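Local atomic coordinates of cGAS/DncV-like nucleotidyltransferase in E. coli homolog (Elizabethkingia meningoseptica ATCC 13253 = NBRC 12535, PDB entry 6E0O), a protein that synthesises cyclic dinucleotide second messengers from nucleoside triphosphates as the signalling enzyme of a CBASS antiphage defence system. Residues Y257-V260 and W265-S268; S216-C221 and S271-Q276; Y175-E180 and L222-P227; N242-I247 and G280-C285. All blocks are in the same frame, centred on the assembly; numbering follows the deposited sequence. Where two conformers were deposited one is given.

Interaction 1. Residues Y257-V260 and W265-S268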
loop_
_atom_site.group_PDB
_atom_site.type_symbol
_atom_site.label_atom_id
_atom_site.label_comp_id
_atom_site.label_asym_id
_atom_site.label_seq_id
_atom_site.Cartn_x
_atom_site.Cartn_y
_atom_site.Cartn_z
ATOM N N TYR A 257 -10.964 -13.452 -5.418
ATOM C CA TYR A 257 -10.108 -12.350 -5.821
ATOM C C TYR A 257 -8.650 -12.681 -5.528
ATOM O O TYR A 257 -8.325 -13.332 -4.535
ATOM C CB TYR A 257 -10.503 -11.104 -5.022
ATOM C CG TYR A 257 -11.652 -10.291 -5.580
ATOM C CD1 TYR A 257 -12.562 -10.823 -6.488
ATOM C CD2 TYR A 257 -11.808 -8.964 -5.203
ATOM C CE1 TYR A 257 -13.587 -10.041 -7.009
ATOM C CE2 TYR A 257 -12.816 -8.189 -5.716
ATOM C CZ TYR A 257 -13.701 -8.723 -6.612
ATOM O OH TYR A 257 -14.684 -7.903 -7.099
ATOM N N THR A 258 -7.764 -12.184 -6.378
ATOM C CA THR A 258 -6.336 -12.270 -6.106
ATOM C C THR A 258 -5.841 -10.974 -5.467
ATOM O O THR A 258 -6.463 -9.916 -5.575
ATOM C CB THR A 258 -5.522 -12.540 -7.379
ATOM O OG1 THR A 258 -5.503 -11.369 -8.199
ATOM C CG2 THR A 258 -6.090 -13.692 -8.185
ATOM N N GLU A 259 -4.689 -11.057 -4.805
ATOM C CA GLU A 259 -3.927 -9.854 -4.511
ATOM C C GLU A 259 -3.459 -9.253 -5.829
ATOM O O GLU A 259 -3.464 -9.914 -6.865
ATOM C CB GLU A 259 -2.754 -10.186 -3.585
ATOM C CG GLU A 259 -3.240 -10.652 -2.207
ATOM C CD GLU A 259 -2.151 -10.878 -1.183
ATOM O OE1 GLU A 259 -0.968 -10.933 -1.555
ATOM O OE2 GLU A 259 -2.482 -11.006 0.015
ATOM N N VAL A 260 -3.075 -7.977 -5.790
ATOM C CA VAL A 260 -2.545 -7.329 -6.987
ATOM C C VAL A 260 -1.359 -8.111 -7.528
ATOM O O VAL A 260 -1.162 -8.189 -8.743
ATOM C CB VAL A 260 -2.171 -5.860 -6.705
ATOM C CG1 VAL A 260 -1.596 -5.228 -7.958
ATOM C CG2 VAL A 260 -3.374 -5.070 -6.216
ATOM N N TRP A 265 -4.156 -15.444 -2.994
ATOM C CA TRP A 265 -5.550 -15.054 -2.944
ATOM C C TRP A 265 -5.751 -13.924 -1.945
ATOM O O TRP A 265 -5.153 -13.912 -0.867
ATOM C CB TRP A 265 -6.411 -16.232 -2.494
ATOM C CG TRP A 265 -6.465 -17.401 -3.415
ATOM C CD1 TRP A 265 -6.031 -18.669 -3.148
ATOM C CD2 TRP A 265 -7.004 -17.432 -4.742
ATOM N NE1 TRP A 265 -6.263 -19.483 -4.227
ATOM C CE2 TRP A 265 -6.861 -18.750 -5.219
ATOM C CE3 TRP A 265 -7.597 -16.478 -5.572
ATOM C CZ2 TRP A 265 -7.278 -19.135 -6.493
ATOM C CZ3 TRP A 265 -8.007 -16.860 -6.838
ATOM C CH2 TRP A 265 -7.852 -18.178 -7.282
ATOM N N LEU A 266 -6.648 -13.000 -2.285
ATOM C CA LEU A 266 -6.972 -11.916 -1.364
ATOM C C LEU A 266 -7.635 -12.452 -0.106
ATOM O O LEU A 266 -7.316 -12.015 1.007
ATOM C CB LEU A 266 -7.883 -10.911 -2.057
ATOM C CG LEU A 266 -8.240 -9.677 -1.237
ATOM C CD1 LEU A 266 -7.016 -8.913 -0.791
ATOM C CD2 LEU A 266 -9.181 -8.770 -2.040
ATOM N N PHE A 267 -8.566 -13.384 -0.258
ATOM C CA PHE A 267 -9.302 -13.945 0.876
ATOM C C PHE A 267 -8.700 -15.279 1.307
ATOM O O PHE A 267 -9.377 -16.263 1.558
ATOM C CB PHE A 267 -10.789 -14.018 0.541
ATOM C CG PHE A 267 -11.352 -12.669 0.183
ATOM C CD1 PHE A 267 -11.432 -11.669 1.143
ATOM C CD2 PHE A 267 -11.740 -12.370 -1.113
ATOM C CE1 PHE A 267 -11.916 -10.412 0.824
ATOM C CE2 PHE A 267 -12.216 -11.112 -1.438
ATOM C CZ PHE A 267 -12.303 -10.132 -0.463
ATOM N N SER A 268 -7.373 -15.274 1.414
ATOM C CA SER A 268 -6.605 -16.412 1.899
ATOM C C SER A 268 -6.855 -16.645 3.382
ATOM O O SER A 268 -7.199 -15.728 4.131
ATOM C CB SER A 268 -5.120 -16.120 1.695
ATOM O OG SER A 268 -4.308 -16.892 2.545
HETATM O O HOH W 1 -9.705 -14.657 -2.638
HETATM O O HOH W 2 -4.801 -10.794 1.614
HETATM O O HOH W 3 -2.763 -13.720 0.571
#

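Interaction 2. Residues S216-C221 and S271-Q276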
loop_
_atom_site.group_PDB
_atom_site.type_symbol
_atom_site.label_atom_id
_atom_site.label_comp_id
_atom_site.label_asym_id
_atom_site.label_seq_id
_atom_site.Cartn_x
_atom_site.Cartn_y
_atom_site.Cartn_z
ATOM N N SER A 216 -5.615 0.572 2.652
ATOM C CA SER A 216 -5.274 0.946 1.283
ATOM C C SER A 216 -4.959 -0.285 0.446
ATOM O O SER A 216 -5.407 -0.401 -0.697
ATOM C CB SER A 216 -4.075 1.896 1.265
ATOM O OG SER A 216 -3.606 2.079 -0.069
ATOM N N PHE A 217 -4.190 -1.221 1.008
ATOM C CA PHE A 217 -3.866 -2.447 0.291
ATOM C C PHE A 217 -5.135 -3.184 -0.112
ATOM O O PHE A 217 -5.254 -3.673 -1.242
ATOM C CB PHE A 217 -2.988 -3.333 1.178
ATOM C CG PHE A 217 -2.642 -4.656 0.562
ATOM C CD1 PHE A 217 -1.612 -4.754 -0.359
ATOM C CD2 PHE A 217 -3.341 -5.800 0.901
ATOM C CE1 PHE A 217 -1.291 -5.962 -0.926
ATOM C CE2 PHE A 217 -3.022 -7.015 0.325
ATOM C CZ PHE A 217 -1.996 -7.092 -0.586
ATOM N N PHE A 218 -6.080 -3.303 0.816
ATOM C CA PHE A 218 -7.318 -4.021 0.541
ATOM C C PHE A 218 -8.088 -3.344 -0.582
ATOM O O PHE A 218 -8.558 -4.009 -1.512
ATOM C CB PHE A 218 -8.118 -4.079 1.839
ATOM C CG PHE A 218 -9.262 -5.051 1.844
ATOM C CD1 PHE A 218 -9.063 -6.399 1.641
ATOM C CD2 PHE A 218 -10.536 -4.613 2.141
ATOM C CE1 PHE A 218 -10.115 -7.284 1.696
ATOM C CE2 PHE A 218 -11.585 -5.496 2.192
ATOM C CZ PHE A 218 -11.365 -6.836 1.993
ATOM N N ILE A 219 -8.206 -2.015 -0.529
ATOM C CA ILE A 219 -8.894 -1.284 -1.593
ATOM C C ILE A 219 -8.211 -1.539 -2.935
ATOM O O ILE A 219 -8.866 -1.816 -3.947
ATOM C CB ILE A 219 -8.962 0.219 -1.259
ATOM C CG1 ILE A 219 -9.844 0.449 -0.030
ATOM C CG2 ILE A 219 -9.451 1.023 -2.466
ATOM C CD1 ILE A 219 -9.858 1.885 0.467
ATOM N N GLU A 220 -6.877 -1.443 -2.958
ATOM C CA GLU A 220 -6.146 -1.657 -4.201
ATOM C C GLU A 220 -6.432 -3.031 -4.779
ATOM O O GLU A 220 -6.632 -3.170 -5.995
ATOM C CB GLU A 220 -4.649 -1.485 -3.968
ATOM C CG GLU A 220 -4.257 -0.037 -3.765
ATOM C CD GLU A 220 -2.790 0.162 -3.497
ATOM O OE1 GLU A 220 -1.940 -0.347 -4.256
ATOM O OE2 GLU A 220 -2.499 0.847 -2.507
ATOM N N CYS A 221 -6.468 -4.058 -3.924
ATOM C CA CYS A 221 -6.728 -5.411 -4.407
ATOM C C CYS A 221 -8.164 -5.562 -4.894
ATOM O O CYS A 221 -8.406 -6.221 -5.908
ATOM C CB CYS A 221 -6.433 -6.431 -3.308
ATOM S SG CYS A 221 -4.684 -6.615 -2.848
ATOM N N SER A 271 -5.205 -14.361 5.943
ATOM C CA SER A 271 -5.609 -12.981 6.147
ATOM C C SER A 271 -6.902 -12.887 6.927
ATOM O O SER A 271 -7.883 -13.561 6.578
ATOM C CB SER A 271 -5.819 -12.257 4.829
ATOM O OG SER A 271 -6.372 -10.986 5.136
ATOM N N PRO A 272 -6.969 -12.027 7.944
ATOM C CA PRO A 272 -8.230 -11.868 8.685
ATOM C C PRO A 272 -9.297 -11.042 7.976
ATOM O O PRO A 272 -10.446 -11.070 8.426
ATOM C CB PRO A 272 -7.795 -11.185 9.990
ATOM C CG PRO A 272 -6.582 -10.402 9.583
ATOM C CD PRO A 272 -5.873 -11.234 8.534
ATOM N N ARG A 273 -8.976 -10.285 6.925
ATOM C CA ARG A 273 -10.006 -9.493 6.256
ATOM C C ARG A 273 -10.923 -10.411 5.456
ATOM O O ARG A 273 -10.526 -11.487 5.005
ATOM C CB ARG A 273 -9.397 -8.390 5.381
ATOM C CG ARG A 273 -8.875 -7.186 6.205
ATOM C CD ARG A 273 -8.981 -5.828 5.474
ATOM N NE ARG A 273 -8.813 -4.706 6.405
ATOM C CZ ARG A 273 -7.640 -4.270 6.856
ATOM N NH1 ARG A 273 -6.520 -4.848 6.450
ATOM N NH2 ARG A 273 -7.586 -3.255 7.716
ATOM N N THR A 274 -12.174 -9.995 5.310
ATOM C CA THR A 274 -13.194 -10.862 4.748
ATOM C C THR A 274 -13.956 -10.179 3.617
ATOM O O THR A 274 -13.928 -8.956 3.452
ATOM C CB THR A 274 -14.223 -11.248 5.817
ATOM O OG1 THR A 274 -14.995 -10.079 6.128
ATOM C CG2 THR A 274 -13.553 -11.786 7.086
ATOM N N ARG A 275 -14.668 -11.005 2.844
ATOM C CA ARG A 275 -15.569 -10.473 1.832
ATOM C C ARG A 275 -16.650 -9.596 2.449
ATOM O O ARG A 275 -17.107 -8.638 1.815
ATOM C CB ARG A 275 -16.197 -11.615 1.040
ATOM C CG ARG A 275 -15.203 -12.388 0.191
ATOM C CD ARG A 275 -15.869 -13.543 -0.517
ATOM N NE ARG A 275 -14.934 -14.364 -1.275
ATOM C CZ ARG A 275 -14.153 -15.300 -0.747
ATOM N NH1 ARG A 275 -14.172 -15.530 0.556
ATOM N NH2 ARG A 275 -13.342 -16.001 -1.520
ATOM N N GLN A 276 -17.080 -9.914 3.672
ATOM C CA GLN A 276 -18.078 -9.092 4.340
ATOM C C GLN A 276 -17.547 -7.687 4.601
ATOM O O GLN A 276 -18.287 -6.702 4.468
ATOM C CB GLN A 276 -18.511 -9.773 5.632
ATOM C CG GLN A 276 -19.506 -8.964 6.430
ATOM C CD GLN A 276 -20.788 -8.680 5.678
ATOM O OE1 GLN A 276 -21.342 -9.544 4.982
ATOM N NE2 GLN A 276 -21.291 -7.461 5.831
#

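Interaction 3. Residues Y175-E180 and L222-P227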
loop_
_atom_site.group_PDB
_atom_site.type_symbol
_atom_site.label_atom_id
_atom_site.label_comp_id
_atom_site.label_asym_id
_atom_site.label_seq_id
_atom_site.Cartn_x
_atom_site.Cartn_y
_atom_site.Cartn_z
ATOM N N TYR A 175 3.576 -3.699 -7.426
ATOM C CA TYR A 175 3.844 -2.485 -8.186
ATOM C C TYR A 175 3.620 -2.730 -9.677
ATOM O O TYR A 175 2.896 -1.984 -10.351
ATOM C CB TYR A 175 5.282 -1.983 -7.934
ATOM C CG TYR A 175 5.623 -0.933 -8.954
ATOM C CD1 TYR A 175 5.153 0.364 -8.814
ATOM C CD2 TYR A 175 6.342 -1.252 -10.102
ATOM C CE1 TYR A 175 5.395 1.322 -9.772
ATOM C CE2 TYR A 175 6.586 -0.296 -11.075
ATOM C CZ TYR A 175 6.111 0.988 -10.898
ATOM O OH TYR A 175 6.327 1.956 -11.840
ATOM N N SER A 176 4.234 -3.781 -10.214
ATOM C CA SER A 176 4.208 -3.984 -11.659
ATOM C C SER A 176 2.803 -4.303 -12.158
ATOM O O SER A 176 2.374 -3.772 -13.192
ATOM C CB SER A 176 5.165 -5.109 -12.029
ATOM O OG SER A 176 6.483 -4.735 -11.690
ATOM N N ASN A 177 2.090 -5.172 -11.451
ATOM C CA ASN A 177 0.756 -5.547 -11.906
ATOM C C ASN A 177 -0.217 -4.379 -11.811
ATOM O O ASN A 177 -1.078 -4.212 -12.682
ATOM C CB ASN A 177 0.243 -6.756 -11.132
ATOM C CG ASN A 177 0.933 -8.038 -11.536
ATOM O OD1 ASN A 177 1.642 -8.084 -12.542
ATOM N ND2 ASN A 177 0.718 -9.089 -10.761
ATOM N N GLY A 178 -0.110 -3.561 -10.765
ATOM C CA GLY A 178 -0.999 -2.416 -10.658
ATOM C C GLY A 178 -0.718 -1.383 -11.731
ATOM O O GLY A 178 -1.634 -0.767 -12.281
ATOM N N THR A 179 0.559 -1.172 -12.035
ATOM C CA THR A 179 0.930 -0.252 -13.098
ATOM C C THR A 179 0.413 -0.740 -14.438
ATOM O O THR A 179 -0.154 0.040 -15.212
ATOM C CB THR A 179 2.449 -0.085 -13.097
ATOM O OG1 THR A 179 2.855 0.503 -11.852
ATOM C CG2 THR A 179 2.920 0.793 -14.235
ATOM N N GLU A 180 0.568 -2.036 -14.716
ATOM C CA GLU A 180 0.046 -2.593 -15.959
ATOM C C GLU A 180 -1.465 -2.386 -16.070
ATOM O O GLU A 180 -1.975 -1.978 -17.123
ATOM C CB GLU A 180 0.410 -4.076 -16.042
ATOM C CG GLU A 180 -0.029 -4.752 -17.327
ATOM C CD GLU A 180 0.780 -4.329 -18.540
ATOM O OE1 GLU A 180 1.883 -3.775 -18.367
ATOM O OE2 GLU A 180 0.302 -4.547 -19.670
ATOM N N LEU A 222 -9.133 -4.976 -4.183
ATOM C CA LEU A 222 -10.524 -5.092 -4.612
ATOM C C LEU A 222 -10.708 -4.502 -6.002
ATOM O O LEU A 222 -11.295 -5.137 -6.884
ATOM C CB LEU A 222 -11.455 -4.387 -3.632
ATOM C CG LEU A 222 -11.568 -5.007 -2.240
ATOM C CD1 LEU A 222 -12.336 -4.050 -1.329
ATOM C CD2 LEU A 222 -12.228 -6.362 -2.295
ATOM N N VAL A 223 -10.233 -3.272 -6.213
ATOM C CA VAL A 223 -10.427 -2.641 -7.514
ATOM C C VAL A 223 -9.657 -3.397 -8.591
ATOM O O VAL A 223 -10.090 -3.453 -9.748
ATOM C CB VAL A 223 -10.054 -1.147 -7.449
ATOM C CG1 VAL A 223 -10.323 -0.479 -8.778
ATOM C CG2 VAL A 223 -10.828 -0.444 -6.340
ATOM N N TYR A 224 -8.524 -3.994 -8.229
ATOM C CA TYR A 224 -7.703 -4.720 -9.186
ATOM C C TYR A 224 -8.480 -5.862 -9.826
ATOM O O TYR A 224 -8.231 -6.209 -10.986
ATOM C CB TYR A 224 -6.441 -5.263 -8.485
ATOM C CG TYR A 224 -5.516 -5.991 -9.433
ATOM C CD1 TYR A 224 -4.667 -5.284 -10.267
ATOM C CD2 TYR A 224 -5.513 -7.376 -9.527
ATOM C CE1 TYR A 224 -3.843 -5.934 -11.163
ATOM C CE2 TYR A 224 -4.694 -8.028 -10.414
ATOM C CZ TYR A 224 -3.861 -7.306 -11.223
ATOM O OH TYR A 224 -3.046 -7.961 -12.111
ATOM N N ASN A 225 -9.410 -6.465 -9.091
ATOM C CA ASN A 225 -10.158 -7.612 -9.590
ATOM C C ASN A 225 -11.374 -7.224 -10.421
ATOM O O ASN A 225 -12.043 -8.112 -10.966
ATOM C CB ASN A 225 -10.554 -8.534 -8.432
ATOM C CG ASN A 225 -9.379 -9.350 -7.915
ATOM O OD1 ASN A 225 -9.172 -10.494 -8.320
ATOM N ND2 ASN A 225 -8.599 -8.763 -7.016
ATOM N N VAL A 226 -11.662 -5.939 -10.550
ATOM C CA VAL A 226 -12.727 -5.507 -11.463
ATOM C C VAL A 226 -12.225 -5.638 -12.880
ATOM O O VAL A 226 -11.141 -5.108 -13.206
ATOM C CB VAL A 226 -13.126 -4.060 -11.151
ATOM C CG1 VAL A 226 -14.143 -3.555 -12.172
ATOM C CG2 VAL A 226 -13.678 -3.945 -9.743
ATOM N N PRO A 227 -12.929 -6.324 -13.788
ATOM C CA PRO A 227 -12.403 -6.514 -15.140
ATOM C C PRO A 227 -12.139 -5.193 -15.847
ATOM O O PRO A 227 -12.846 -4.203 -15.652
ATOM C CB PRO A 227 -13.496 -7.318 -15.846
ATOM C CG PRO A 227 -14.153 -8.089 -14.721
ATOM C CD PRO A 227 -14.174 -7.099 -13.574
HETATM O O HOH W 4 -2.034 -6.400 -14.092
#

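Interaction 4. Residues N242-I247 and G280-C285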
loop_
_atom_site.group_PDB
_atom_site.type_symbol
_atom_site.label_atom_id
_atom_site.label_comp_id
_atom_site.label_asym_id
_atom_site.label_seq_id
_atom_site.Cartn_x
_atom_site.Cartn_y
_atom_site.Cartn_z
ATOM N N ASN A 242 -19.615 1.322 -11.905
ATOM C CA ASN A 242 -19.306 -0.044 -12.316
ATOM C C ASN A 242 -18.411 -0.742 -11.297
ATOM O O ASN A 242 -18.620 -1.918 -10.980
ATOM C CB ASN A 242 -18.576 -0.047 -13.658
ATOM C CG ASN A 242 -19.456 0.289 -14.825
ATOM O OD1 ASN A 242 -20.681 0.358 -14.713
ATOM N ND2 ASN A 242 -18.832 0.482 -15.977
ATOM N N VAL A 243 -17.390 -0.037 -10.796
ATOM C CA VAL A 243 -16.445 -0.618 -9.844
ATOM C C VAL A 243 -17.161 -1.032 -8.569
ATOM O O VAL A 243 -16.988 -2.154 -8.073
ATOM C CB VAL A 243 -15.315 0.388 -9.556
ATOM C CG1 VAL A 243 -14.528 -0.005 -8.309
ATOM C CG2 VAL A 243 -14.369 0.479 -10.746
ATOM N N ILE A 244 -17.958 -0.123 -8.004
ATOM C CA ILE A 244 -18.631 -0.416 -6.741
ATOM C C ILE A 244 -19.610 -1.574 -6.919
ATOM O O ILE A 244 -19.643 -2.514 -6.114
ATOM C CB ILE A 244 -19.312 0.844 -6.174
ATOM C CG1 ILE A 244 -18.256 1.895 -5.813
ATOM C CG2 ILE A 244 -20.176 0.480 -4.982
ATOM C CD1 ILE A 244 -18.812 3.268 -5.464
ATOM N N VAL A 245 -20.429 -1.520 -7.978
ATOM C CA VAL A 245 -21.414 -2.577 -8.196
ATOM C C VAL A 245 -20.720 -3.919 -8.398
ATOM O O VAL A 245 -21.148 -4.946 -7.856
ATOM C CB VAL A 245 -22.321 -2.232 -9.392
ATOM C CG1 VAL A 245 -23.195 -3.432 -9.765
ATOM C CG2 VAL A 245 -23.184 -1.023 -9.078
ATOM N N LYS A 246 -19.637 -3.941 -9.180
ATOM C CA LYS A 246 -18.961 -5.205 -9.451
ATOM C C LYS A 246 -18.391 -5.818 -8.175
ATOM O O LYS A 246 -18.566 -7.014 -7.920
ATOM C CB LYS A 246 -17.864 -5.003 -10.494
ATOM C CG LYS A 246 -17.062 -6.259 -10.820
ATOM C CD LYS A 246 -17.919 -7.415 -11.287
ATOM C CE LYS A 246 -17.067 -8.563 -11.821
ATOM N NZ LYS A 246 -17.827 -9.856 -11.838
ATOM N N ILE A 247 -17.697 -5.019 -7.359
ATOM C CA ILE A 247 -17.130 -5.560 -6.124
ATOM C C ILE A 247 -18.243 -6.036 -5.199
ATOM O O ILE A 247 -18.184 -7.129 -4.633
ATOM C CB ILE A 247 -16.221 -4.521 -5.442
ATOM C CG1 ILE A 247 -15.019 -4.202 -6.325
ATOM C CG2 ILE A 247 -15.756 -5.025 -4.079
ATOM C CD1 ILE A 247 -14.278 -2.938 -5.930
ATOM N N GLY A 280 -19.533 -4.504 3.070
ATOM C CA GLY A 280 -19.984 -3.391 3.876
ATOM C C GLY A 280 -19.351 -2.084 3.455
ATOM O O GLY A 280 -20.016 -1.048 3.405
ATOM N N PHE A 281 -18.058 -2.116 3.128
ATOM C CA PHE A 281 -17.389 -0.907 2.656
ATOM C C PHE A 281 -18.011 -0.416 1.348
ATOM O O PHE A 281 -18.262 0.778 1.183
ATOM C CB PHE A 281 -15.886 -1.164 2.519
ATOM C CG PHE A 281 -15.123 0.019 1.995
ATOM C CD1 PHE A 281 -15.042 1.190 2.728
ATOM C CD2 PHE A 281 -14.490 -0.038 0.769
ATOM C CE1 PHE A 281 -14.348 2.281 2.247
ATOM C CE2 PHE A 281 -13.806 1.053 0.281
ATOM C CZ PHE A 281 -13.729 2.210 1.020
ATOM N N MET A 282 -18.260 -1.323 0.400
ATOM C CA MET A 282 -18.885 -0.904 -0.855
ATOM C C MET A 282 -20.251 -0.268 -0.611
ATOM O O MET A 282 -20.610 0.728 -1.244
ATOM C CB MET A 282 -19.042 -2.109 -1.790
ATOM C CG MET A 282 -17.772 -2.594 -2.449
ATOM S SD MET A 282 -16.966 -1.336 -3.458
ATOM C CE MET A 282 -15.669 -0.879 -2.347
ATOM N N GLN A 283 -21.046 -0.853 0.283
ATOM C CA GLN A 283 -22.343 -0.275 0.603
ATOM C C GLN A 283 -22.190 1.134 1.158
ATOM O O GLN A 283 -22.936 2.046 0.782
ATOM C CB GLN A 283 -23.046 -1.170 1.614
ATOM C CG GLN A 283 -24.314 -0.607 2.163
ATOM C CD GLN A 283 -24.995 -1.592 3.079
ATOM O OE1 GLN A 283 -24.623 -1.739 4.241
ATOM N NE2 GLN A 283 -25.983 -2.285 2.555
ATOM N N LYS A 284 -21.248 1.327 2.086
ATOM C CA LYS A 284 -21.051 2.650 2.666
ATOM C C LYS A 284 -20.611 3.649 1.605
ATOM O O LYS A 284 -21.053 4.806 1.605
ATOM C CB LYS A 284 -20.024 2.589 3.795
ATOM C CG LYS A 284 -20.464 1.795 5.006
ATOM C CD LYS A 284 -21.598 2.463 5.738
ATOM C CE LYS A 284 -21.794 1.821 7.103
ATOM N NZ LYS A 284 -23.004 2.338 7.783
ATOM N N CYS A 285 -19.744 3.216 0.686
ATOM C CA CYS A 285 -19.326 4.093 -0.401
ATOM C C CYS A 285 -20.510 4.455 -1.283
ATOM O O CYS A 285 -20.701 5.621 -1.642
ATOM C CB CYS A 285 -18.234 3.424 -1.234
ATOM S SG CYS A 285 -16.639 3.256 -0.404
#

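Interaction 1. Residues Y257-V260 and W265-S268
Trp-265 pairs with Thr-258 in a single beta bridge, with 4.3 Å between Trp-265 CA and Thr-258 CA, closing a short loop within the irregular connection between helix 236-252 and helix 275-289. The indole has CG beside its own backbone N (chi1 -65°), which carries its six-membered ring back alongside residues 257-258. There, Trp-265 CE3 presents an edge to Tyr-257 O at 3.4 Å, nearly in the ring plane, and Trp-265 CZ3 rests 3.9 Å from the Thr-258 CG2 methyl. A water links Trp-265 O to Glu-259 OE2, while OE1 of that carboxylate is held by Asn-261.

Next along the chain, Leu-266 N donates to Tyr-257 O at 2.8 Å in a nearly straight bond (164°), although the donor is tilted 35° from the carbonyl plane. The two side chains then run alongside each other in the same direction, with Leu-266 CB 4.0 Å from Tyr-257 CB, and Leu-266 CD2 reaches the edge of the tyrosine ring. The tyrosine hydroxyl beyond is bound by Asp-250.

Phe-267 adds an apolar touch, its CE2 lying 4.0 Å from Tyr-257 CB. Its backbone completes the junction through water: Phe-267 N donates to a water molecule 2.9 Å away, and that same water gives a proton to Tyr-257 O at 2.7 Å.

Interaction 2. Residues S216-C221 and S271-Q276
It is a methylene group of Arg-273, and not its guanidinium, that sits on the ring of Phe-218. Arg-273 CD lies 3.8 Å from the centroid of the Phe-218 ring and only 14° off the ring normal, a CH-pi contact over the face. Within the ring the nearest atom to Arg-273 CD is Phe-218 CG, at 3.7 Å, so the methylene leans toward the root of the aromatic side chain. Further back along the arginine, CB meets Phe-218 CE1 at 3.9 Å, and the aliphatic stem thus spans the ring from its outer part to its base.

A bend at chi2 (-148°) lets the stem follow the ring while the guanidinium plane ends up turned 35° from it. That group is anchored beyond the phenylalanine: Arg-273 NH2 donates to Asn-212 O, and NE makes a weak bond to Leu-213 O. At the far end of the ring, Phe-218 CZ approaches Thr-274 O at 3.6 Å, with the oxygen near the ring plane.

The backbone carrying these groups is shaped by two hydroxyl groups. Ser-271 OG accepts from Arg-273 N at 3.2 Å, forming an ST turn, and Thr-274 occupies the N-cap position, its OG1 accepting from Asp-277 N. The contact therefore docks the capped start of helix 275-289 against helix 216-224, whose first residue, Ser-216, hydrogen-bonds through OG to the bound nucleotide. This places it in the helical lobe that flanks the nucleotide site in cGAS-like nucleotidyltransferases.

Interaction 3. Residues Y175-E180 and L222-P227
Within the helical lobe, helix 171-184 meets helix 216-224 near Tyr-224, where Asn-177 receives the tyrosine ring, the only side chain of 222-227 that reaches across. With CG anti to its backbone N (chi1 -178°), Tyr-224 extends straight toward the neighbouring helix. Its edge does the touching: Tyr-224 CE1 lies 3.6 Å from Asn-177 O, which sits near the ring plane. Alongside, Tyr-224 OH comes 3.6 Å from Asn-177 CB. The amide and the ring are only 19° from coplanar, yet the amide takes its main bond beyond the pair, Asn-177 ND2 donating to Val-260 O. The backbones come within 7.2 Å at Gly-178 CA and Tyr-224 CA.

One water joins the two groups. It donates to Asn-177 O at 2.8 Å and is also hydrogen-bonded to Tyr-224 OH at 2.7 Å. Lys-181, one turn further along helix 171-184, adds a cation-pi contact to the tyrosine ring.

The chemistry is that of a buried but polar seam: the phenol and the helix carbonyl are joined by a shared water instead of a direct bond, while the aromatic edge packs beside that carbonyl and the hydroxyl against the asparagine CB.

Interaction 4. Residues N242-I247 and G280-C285
Met-282 is thrust from helix 280-285 toward Ile-247 and Ile-244, two residues on successive turns of helix 242-247. It does not run out straight. Bends at chi2 (-59°) and chi3 (103°) fold the thioether so that CG and SD, rather than the terminal methyl, form its contact surface.

Against Ile-247 the methionine chain crosses at about a right angle. Met-282 CG meets the Ile-247 CG2 branch at 3.6 Å, and Met-282 SD settles 3.8 Å from Ile-247 CB. Ile-244 is met at a slant: the sulfur approaches its main chain, with Met-282 SD 3.8 Å from Ile-244 CA. The CG2 methyl of Ile-244 in turn lies over the opposing backbone, 3.8 Å from Met-282 O. Its other branch reaches one turn further along, where Ile-244 CD1 touches Cys-285 CB at 4.3 Å.

All four side chains are buried, and the layer continues around them. Cys-285 also packs on Leu-196 and Val-199 of helix 188-205, and Ile-247 on Leu-222. The two helical segments approach to 9.5 Å between axes, with their directions 147° apart, roughly antiparallel, an arrangement typical of the apolar core of an alpha-helical bundle.

In the fold
Interaction 4 is wholly buried, with apolar side chains in contact, though far from the centre of the chain, whereas interaction 1, partly exposed, relies on a backbone bond and bridging waters to fix a loop. Interactions 2 and 3 use successive parts of helix 216-224: 216-221 meets an arginine stem, while 222-227 meets helix 171-184 by a tyrosine edge and a shared water. Interaction 2 shares helix 275-289 with interaction 4, and Ile-219 packs on Phe-281 between them. Residues 257-260 tie into interaction 3 through a probable hydrogen bond from Asn-225 ND2 to Thr-258 O and the packing of Val-260 on Tyr-224. Phe-267 of interaction 1 packs against the 274-275 backbone of interaction 2.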